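Local coordinates for beta-n-acetylhexosaminidase (Streptococcus pneumoniae, PDB 4AZC), which probably removes terminal N-acetylhexosamine residues from glycans, as a glycoside hydrolase of family 20, at residues 174-179 and 223-228. Sequence-based numbering, arbitrary orientation.
Sequences TKIFNF and QPMAFN. With NGW ((2S,3aR,5R,6S,7R,7aR)-5-(hydroxymethyl)-2-methyl-2,3a,5,6,7,7a-hexahydro-1H-pyrano[3,2-d][1,3]thiazole-6,7-diol), chain K.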
# COMPACT_ATOMS: atom_id res chain seq x y z
N THR B 174 10.08 -2.07 -6.84
CA THR B 174 8.63 -2.18 -6.79
C THR B 174 8.01 -1.59 -8.07
O THR B 174 8.63 -0.75 -8.73
CB THR B 174 8.06 -1.51 -5.51
OG1 THR B 174 8.29 -0.10 -5.56
CG2 THR B 174 8.76 -2.07 -4.24
N LYS B 175 6.81 -2.03 -8.44
CA LYS B 175 6.16 -1.52 -9.66
C LYS B 175 5.49 -0.18 -9.39
O LYS B 175 5.44 0.68 -10.27
CB LYS B 175 5.13 -2.52 -10.22
CG LYS B 175 5.68 -3.82 -10.85
CD LYS B 175 4.51 -4.77 -11.18
CE LYS B 175 4.92 -6.08 -11.89
NZ LYS B 175 5.63 -7.07 -11.05
N ILE B 176 4.99 -0.01 -8.16
CA ILE B 176 4.14 1.14 -7.83
C ILE B 176 4.69 1.93 -6.63
O ILE B 176 5.35 1.35 -5.75
CB ILE B 176 2.67 0.68 -7.53
CG1 ILE B 176 2.07 -0.10 -8.72
CG2 ILE B 176 1.76 1.88 -7.17
CD1 ILE B 176 0.84 -0.96 -8.36
N PHE B 177 4.42 3.24 -6.59
CA PHE B 177 4.73 4.10 -5.44
C PHE B 177 3.52 4.99 -5.16
O PHE B 177 3.03 5.69 -6.05
CB PHE B 177 5.96 4.97 -5.74
CG PHE B 177 6.44 5.78 -4.56
CD1 PHE B 177 5.83 7.00 -4.23
CD2 PHE B 177 7.53 5.35 -3.80
CE1 PHE B 177 6.28 7.76 -3.16
CE2 PHE B 177 7.99 6.11 -2.71
CZ PHE B 177 7.37 7.32 -2.40
N ASN B 178 3.04 4.95 -3.92
CA ASN B 178 1.84 5.68 -3.54
C ASN B 178 2.28 6.92 -2.80
O ASN B 178 2.83 6.82 -1.71
CB ASN B 178 0.92 4.81 -2.66
CG ASN B 178 -0.41 5.51 -2.29
OD1 ASN B 178 -0.71 6.62 -2.74
ND2 ASN B 178 -1.22 4.84 -1.48
N PHE B 179 2.05 8.08 -3.40
CA PHE B 179 2.43 9.33 -2.76
C PHE B 179 1.27 9.99 -1.98
O PHE B 179 1.40 11.09 -1.46
CB PHE B 179 3.14 10.25 -3.76
CG PHE B 179 2.31 10.61 -4.96
CD1 PHE B 179 1.28 11.55 -4.86
CD2 PHE B 179 2.58 10.05 -6.20
CE1 PHE B 179 0.53 11.90 -5.99
CE2 PHE B 179 1.84 10.39 -7.32
CZ PHE B 179 0.81 11.32 -7.22
N GLN B 223 5.08 3.32 -11.32
CA GLN B 223 3.68 3.68 -11.53
C GLN B 223 3.17 4.51 -10.35
O GLN B 223 3.11 4.00 -9.23
CB GLN B 223 2.84 2.41 -11.71
CG GLN B 223 1.33 2.63 -11.66
CD GLN B 223 0.79 3.43 -12.84
OE1 GLN B 223 0.33 4.56 -12.69
NE2 GLN B 223 0.85 2.83 -14.02
N PRO B 224 2.79 5.78 -10.59
CA PRO B 224 2.27 6.62 -9.51
C PRO B 224 0.90 6.16 -9.03
O PRO B 224 0.02 5.84 -9.84
CB PRO B 224 2.17 8.01 -10.14
CG PRO B 224 2.07 7.75 -11.61
CD PRO B 224 2.85 6.50 -11.88
N MET B 225 0.74 6.11 -7.70
CA MET B 225 -0.53 5.87 -7.06
C MET B 225 -0.79 7.05 -6.12
O MET B 225 0.14 7.58 -5.51
CB MET B 225 -0.49 4.56 -6.28
CG MET B 225 -1.86 4.01 -5.81
SD MET B 225 -1.63 2.36 -5.12
CE MET B 225 -2.12 2.53 -3.41
N ALA B 226 -2.06 7.46 -6.03
CA ALA B 226 -2.52 8.42 -5.01
C ALA B 226 -3.92 8.05 -4.56
O ALA B 226 -4.62 7.32 -5.28
CB ALA B 226 -2.50 9.85 -5.55
N PHE B 227 -4.33 8.52 -3.38
CA PHE B 227 -5.75 8.41 -2.98
C PHE B 227 -6.59 9.41 -3.77
O PHE B 227 -6.06 10.35 -4.34
CB PHE B 227 -5.93 8.58 -1.47
CG PHE B 227 -5.19 7.54 -0.66
CD1 PHE B 227 -5.62 6.21 -0.66
CD2 PHE B 227 -4.08 7.89 0.09
CE1 PHE B 227 -4.94 5.24 0.07
CE2 PHE B 227 -3.40 6.93 0.84
CZ PHE B 227 -3.82 5.60 0.82
N ASN B 228 -7.90 9.18 -3.83
CA ASN B 228 -8.76 9.95 -4.73
C ASN B 228 -9.08 11.37 -4.28
O ASN B 228 -9.43 12.22 -5.11
CB ASN B 228 -10.07 9.20 -4.99
CG ASN B 228 -10.90 9.00 -3.72
OD1 ASN B 228 -10.65 8.08 -2.95
ND2 ASN B 228 -11.91 9.83 -3.53
O4 NGW K . -6.52 5.97 8.88
C4 NGW K . -7.45 6.71 8.10
C3 NGW K . -6.75 7.27 6.87
C5 NGW K . -8.59 5.78 7.67
O3 NGW K . -5.65 8.09 7.28
C2 NGW K . -7.76 8.06 6.01
N2 NGW K . -7.20 8.37 4.67
C1 NGW K . -9.05 7.25 5.74
C7 NGW K . -7.06 7.12 3.90
C8 NGW K . -7.06 7.45 2.40
S1 NGW K . -8.52 6.13 4.39
O5 NGW K . -9.55 6.57 6.95
C6 NGW K . -9.29 5.14 8.88
O6 NGW K . -9.80 6.16 9.76
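Ile176 and Met225 show how neighbouring parallel strands share one face of a sheet: the CG2 branch of Ile176, anti to its own backbone N, reaches over to CB of Met225 (3.6 Å). Further along, the thioether bends at chi3 (117°) and brings CE close against the amide of Asn178. On the other face, Phe179 lays its ring beside Pro224, whose CB meets the ring edge at CE2 (3.7 Å), while CB of Ala226 touches CE1. Leu213 and Ala214 of helix 203-219 pack on the same ring, and Ala217 and Lys218 on Pro224.

That helix belongs to the beta-alpha-beta crossover linking strands 176-180 and 223-227, adjacent staves of the TIM barrel of the family 20 catalytic domain. The outward face thus meets the helical layer, whereas Asn178 and Met225 look into the barrel. There the Asn178 amide is held at both ends, OD1 by the backbone N of Gly180 and ND2 by NE2 of His43. ND2 also lies obliquely by the Phe227 ring, 3.6 Å from CZ, the amide and ring planes 64° apart. One face of that ring receives the bound sugar-fused thiazolidine NGW, whose methyl C8 sits 3.5 Å above its centre.

Four backbone hydrogen bonds join the strands. Met225 O takes the N-H of Phe179 (2.9 Å), with the CA-H of Asn178 a second, weaker contact, and the same oxygen lies over a face of the Phe179 ring, offset toward its rim. Phe177 turns both its N-H and its C=O to strand 223-227, giving the first to Gln223 O (3.0 Å) and taking the N-H of Met225 on the second (2.9 Å). At the end nearest solvent, Gln223 N donates to Lys175 O at 2.9 Å.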